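Local structure of berberine bridge enzyme-like protein (Arabidopsis thaliana, 5D79) at residues I270-Y275 / P375-I381; K366-D370 / V451-Y455. The protein is a secreted plant flavoprotein oxidoreductase of the berberine bridge enzyme-like family that binds FAD and takes part in adaptation to salt stress. All coordinates share one frame; numbering follows the deposited sequence.

Contact 1 (I270-Y275 / P375-I381)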
# COMPACT_ATOMS: atom_id res chain seq x y z
N ILE A 270 -20.87 -2.00 -15.73
CA ILE A 270 -19.59 -1.33 -15.49
C ILE A 270 -19.59 0.08 -16.10
O ILE A 270 -19.12 1.04 -15.47
CB ILE A 270 -18.41 -2.18 -16.05
CG1 ILE A 270 -18.25 -3.47 -15.22
CG2 ILE A 270 -17.13 -1.36 -16.06
CD1 ILE A 270 -17.55 -4.65 -15.94
N LYS A 271 -20.14 0.22 -17.31
CA LYS A 271 -20.30 1.53 -17.95
C LYS A 271 -21.07 2.50 -17.06
O LYS A 271 -20.68 3.66 -16.93
CB LYS A 271 -21.02 1.40 -19.29
CG LYS A 271 -20.16 0.86 -20.41
CD LYS A 271 -20.83 1.08 -21.75
CE LYS A 271 -20.97 2.57 -22.06
NZ LYS A 271 -21.99 2.82 -23.12
N LYS A 272 -22.15 2.03 -16.45
CA LYS A 272 -22.95 2.83 -15.54
C LYS A 272 -22.21 3.12 -14.22
O LYS A 272 -22.30 4.23 -13.69
CB LYS A 272 -24.28 2.14 -15.26
CG LYS A 272 -25.05 2.69 -14.07
CD LYS A 272 -25.50 4.13 -14.29
CE LYS A 272 -26.29 4.67 -13.10
NZ LYS A 272 -27.64 4.06 -12.99
N TRP A 273 -21.48 2.13 -13.70
CA TRP A 273 -20.69 2.31 -12.49
C TRP A 273 -19.72 3.48 -12.65
O TRP A 273 -19.50 4.25 -11.73
CB TRP A 273 -19.92 1.02 -12.14
CG TRP A 273 -18.96 1.10 -10.95
CD1 TRP A 273 -19.25 0.80 -9.64
CD2 TRP A 273 -17.56 1.47 -10.97
NE1 TRP A 273 -18.12 0.97 -8.86
CE2 TRP A 273 -17.08 1.38 -9.65
CE3 TRP A 273 -16.68 1.88 -11.98
CZ2 TRP A 273 -15.76 1.69 -9.31
CZ3 TRP A 273 -15.37 2.19 -11.64
CH2 TRP A 273 -14.92 2.09 -10.32
N GLN A 274 -19.17 3.63 -13.85
CA GLN A 274 -18.15 4.64 -14.11
C GLN A 274 -18.65 6.06 -13.92
O GLN A 274 -17.87 6.97 -13.66
CB GLN A 274 -17.61 4.51 -15.52
CG GLN A 274 -16.50 3.49 -15.67
CD GLN A 274 -15.80 3.66 -16.99
OE1 GLN A 274 -14.58 3.81 -17.03
NE2 GLN A 274 -16.56 3.65 -18.08
N TYR A 275 -19.96 6.24 -14.07
CA TYR A 275 -20.55 7.56 -13.94
C TYR A 275 -21.11 7.79 -12.53
O TYR A 275 -21.22 8.93 -12.08
CB TYR A 275 -21.65 7.75 -15.00
CG TYR A 275 -21.12 7.78 -16.42
CD1 TYR A 275 -20.97 6.60 -17.16
CD2 TYR A 275 -20.76 8.97 -17.03
CE1 TYR A 275 -20.48 6.62 -18.46
CE2 TYR A 275 -20.29 9.01 -18.33
CZ TYR A 275 -20.14 7.83 -19.04
OH TYR A 275 -19.65 7.87 -20.34
N PRO A 375 -14.75 8.56 -18.07
CA PRO A 375 -15.16 7.17 -18.31
C PRO A 375 -14.53 6.57 -19.57
O PRO A 375 -14.55 7.21 -20.63
CB PRO A 375 -16.68 7.28 -18.45
CG PRO A 375 -17.02 8.46 -17.61
CD PRO A 375 -15.92 9.44 -17.91
N ILE A 376 -13.96 5.38 -19.44
CA ILE A 376 -13.37 4.69 -20.58
C ILE A 376 -14.51 4.13 -21.42
O ILE A 376 -15.58 3.82 -20.89
CB ILE A 376 -12.42 3.58 -20.14
CG1 ILE A 376 -13.22 2.36 -19.66
CG2 ILE A 376 -11.47 4.11 -19.07
CD1 ILE A 376 -12.39 1.20 -19.20
N PRO A 377 -14.29 4.02 -22.74
CA PRO A 377 -15.33 3.54 -23.65
C PRO A 377 -15.70 2.08 -23.44
O PRO A 377 -14.89 1.29 -22.96
CB PRO A 377 -14.70 3.72 -25.03
CG PRO A 377 -13.25 3.74 -24.79
CD PRO A 377 -13.08 4.44 -23.48
N GLU A 378 -16.94 1.74 -23.81
CA GLU A 378 -17.44 0.38 -23.75
C GLU A 378 -16.44 -0.57 -24.39
O GLU A 378 -16.23 -1.68 -23.90
CB GLU A 378 -18.79 0.29 -24.46
CG GLU A 378 -19.42 -1.10 -24.44
CD GLU A 378 -20.71 -1.16 -25.25
OE1 GLU A 378 -20.81 -0.46 -26.29
OE2 GLU A 378 -21.63 -1.92 -24.84
N ALA A 379 -15.82 -0.12 -25.47
CA ALA A 379 -14.81 -0.87 -26.20
C ALA A 379 -13.60 -1.21 -25.32
O ALA A 379 -13.04 -2.30 -25.41
CB ALA A 379 -14.36 -0.11 -27.43
N ALA A 380 -13.19 -0.26 -24.48
CA ALA A 380 -12.08 -0.51 -23.57
C ALA A 380 -12.46 -1.58 -22.55
O ALA A 380 -11.66 -2.47 -22.23
CB ALA A 380 -11.67 0.76 -22.87
N ILE A 381 -13.68 -1.50 -22.05
CA ILE A 381 -14.15 -2.44 -21.03
C ILE A 381 -14.19 -3.88 -21.57
O ILE A 381 -13.80 -4.82 -20.87
CB ILE A 381 -15.55 -2.02 -20.50
CG1 ILE A 381 -15.46 -0.65 -19.84
CG2 ILE A 381 -16.06 -3.03 -19.48
CD1 ILE A 381 -16.79 0.04 -19.75
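P375 lies over one face of the Y275 ring: its CG stands 3.7 Å from the ring centroid, offset toward the rim, in a CH-pi contact, and CB reaches on to CZ and OH. K271 O lies in plane at the edge of the same ring. The other flat group, the Q274 carboxamide, meets the backbone of I376 with both its polar atoms. OE1 accepts from I376 N (2.9 Å), the donor tilted 27° out of the carbonyl plane. NE2 gives a nearly straight bond (170°) to I376 O at 3.0 Å, lying in the amide plane and using a lone pair of that carbonyl. The two bonds fix the rotation of the amide, and OE1 also accepts a hydrogen bond from Y425 OH, outside the two segments. I376 packs its CG1 on OE1 (3.3 Å).

Beyond the polar pair the contact is apolar. I381 CD1 touches K271 CG (3.5 Å); I381 CD1 and CG2 both meet I270 CG2 (4.0 Å). K271 CD crosses E378 obliquely, 3.5 Å from CB; K271 NZ and E378 OE1 stay 4.7 Å apart, so the methylenes do the touching.

P377 is the N-cap of helix 378-388. Helix 263-276, whose I270 and W273 touch strand 284-292 of the seven-stranded sheet, thus packs on the loop leading into helix 378-388 and on its first turn, one glutamine spanning both backbone polar groups of a loop residue.

Contact 2 (K366-D370 / V451-Y455)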
# COMPACT_ATOMS: atom_id res chain seq x y z
N LYS A 366 2.92 -9.33 -10.05
CA LYS A 366 3.37 -8.10 -10.66
C LYS A 366 2.16 -7.18 -10.73
O LYS A 366 1.12 -7.58 -11.24
CB LYS A 366 3.95 -8.34 -12.05
CG LYS A 366 4.25 -7.06 -12.79
CD LYS A 366 5.22 -6.19 -12.00
CE LYS A 366 5.41 -4.87 -12.70
NZ LYS A 366 6.43 -3.99 -12.05
N GLY A 367 2.29 -5.97 -10.20
CA GLY A 367 1.21 -5.00 -10.23
C GLY A 367 1.60 -3.67 -10.83
O GLY A 367 2.74 -3.21 -10.68
N LYS A 368 0.65 -3.06 -11.53
CA LYS A 368 0.76 -1.70 -12.07
C LYS A 368 -0.57 -1.01 -11.82
O LYS A 368 -1.57 -1.68 -11.60
CB LYS A 368 1.11 -1.71 -13.56
CG LYS A 368 2.32 -2.59 -13.92
CD LYS A 368 2.57 -2.65 -15.43
CE LYS A 368 3.23 -1.39 -15.96
NZ LYS A 368 4.69 -1.37 -15.72
N ASP A 369 -0.62 0.32 -11.85
CA ASP A 369 -1.92 0.95 -11.70
C ASP A 369 -2.03 2.28 -12.46
O ASP A 369 -1.06 2.76 -13.04
CB ASP A 369 -2.25 1.11 -10.20
CG ASP A 369 -1.71 2.39 -9.58
OD1 ASP A 369 -0.60 2.85 -9.93
OD2 ASP A 369 -2.41 2.94 -8.70
N ASP A 370 -3.25 2.81 -12.48
CA ASP A 370 -3.62 3.98 -13.25
C ASP A 370 -4.72 4.77 -12.54
O ASP A 370 -5.41 4.26 -11.65
CB ASP A 370 -4.13 3.58 -14.64
CG ASP A 370 -3.06 3.50 -15.67
OD1 ASP A 370 -2.22 4.42 -15.74
OD2 ASP A 370 -3.07 2.53 -16.45
N VAL A 451 0.71 -8.29 -17.71
CA VAL A 451 0.44 -7.06 -16.97
C VAL A 451 0.92 -5.83 -17.75
O VAL A 451 0.26 -4.79 -17.76
CB VAL A 451 1.12 -7.11 -15.57
CG1 VAL A 451 0.92 -5.80 -14.82
CG2 VAL A 451 0.56 -8.25 -14.75
N ASP A 452 2.06 -5.96 -18.43
CA ASP A 452 2.60 -4.86 -19.24
C ASP A 452 1.67 -4.54 -20.42
O ASP A 452 1.49 -3.37 -20.78
CB ASP A 452 4.01 -5.21 -19.75
CG ASP A 452 4.72 -4.02 -20.41
OD1 ASP A 452 5.27 -3.16 -19.68
OD2 ASP A 452 4.74 -3.95 -21.66
N SER A 453 1.07 -5.58 -21.00
CA SER A 453 0.30 -5.45 -22.23
C SER A 453 -1.05 -4.76 -22.03
O SER A 453 -1.46 -3.94 -22.85
CB SER A 453 0.10 -6.82 -22.87
OG SER A 453 -0.51 -6.71 -24.15
N VAL A 454 -1.73 -5.08 -20.94
CA VAL A 454 -3.03 -4.47 -20.64
C VAL A 454 -2.81 -3.00 -20.26
O VAL A 454 -3.60 -2.13 -20.62
CB VAL A 454 -3.82 -5.24 -19.51
CG1 VAL A 454 -3.06 -5.29 -18.19
CG2 VAL A 454 -5.20 -4.65 -19.30
N TYR A 455 -1.72 -2.73 -19.55
CA TYR A 455 -1.36 -1.37 -19.16
C TYR A 455 -1.09 -0.52 -20.39
O TYR A 455 -1.60 0.61 -20.51
CB TYR A 455 -0.13 -1.42 -18.25
CG TYR A 455 0.42 -0.08 -17.78
CD1 TYR A 455 1.39 0.60 -18.52
CD2 TYR A 455 0.04 0.46 -16.56
CE1 TYR A 455 1.92 1.80 -18.07
CE2 TYR A 455 0.58 1.66 -16.10
CZ TYR A 455 1.52 2.32 -16.86
OH TYR A 455 2.04 3.50 -16.41
O HOH W 1 1.29 4.03 -13.72
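Aromatic contacts centre on K368 and Y455. K368 CE sits over the middle of one face of the Y455 ring, 3.6 Å from its centroid, a CH-pi contact close to the normal. NZ follows over the same face at 4.8 Å from the centroid, 8° off the normal, a cation-pi geometry. The lysine gets there by bending at both chi3 (77°) and chi4, which folds its end back over the ring. D370 approaches the ring obliquely, OD2 lying 3.7 Å from Y455 CD2.

Apolar pairs join V451 CG1 to CG and CD of K368, at 3.6 Å each, and more loosely to K366 CG. Separately, the V451 CG2 methyl touches the carbonyl oxygen K366 O.

No direct hydrogen bond joins the two segments; water 1 bridges them at the ring edge, donating to D369 O (2.8 Å) and hydrogen-bonded to Y455 OH (2.8 Å). D369 O also lies near the ring plane, by CE2. A leucine in place of Y455 would probably leave this water without its helix partner and the K368 ammonium without an aromatic face. K368 NZ lies 4.4 Å from D452 OD1, beyond a salt bridge, and its salt bridge goes to D475. D370 OD2 is hydrogen-bonded to Y429 OH, and OD1 pairs with R467, which also makes a cation-pi contact with Y455.

Strand 366-370 and helix 451-455 run nearly parallel (11°), 9.0 Å apart at the axes: helix 441-458 lies against edge strand 363-372 of the seven-stranded antiparallel sheet, with V451 and Y455 also touching strand 425-434.

In the fold
Contact 2 sets a helix on a strand of the seven-stranded antiparallel sheet, whereas in contact 1 helix 263-276 meets the start of helix 378-388. Their centres are 18 Å apart and their nearest atoms about 7 Å, so they do not touch. The segments alternate along the chain, in the order 270-275, 366-370, 375-381, 451-455, and strand 363-372 of contact 2 is followed by helix 378-388 of contact 1. Strand 425-434 lies near both: Y425 is hydrogen-bonded to Q274 of contact 1 and Y429 is hydrogen-bonded to D370 of contact 2. The D369 side chain is about 9 Å from bound FAD. From the chain's centre, the centre of contact 2 is 16 Å away and that of contact 1 is 26 Å.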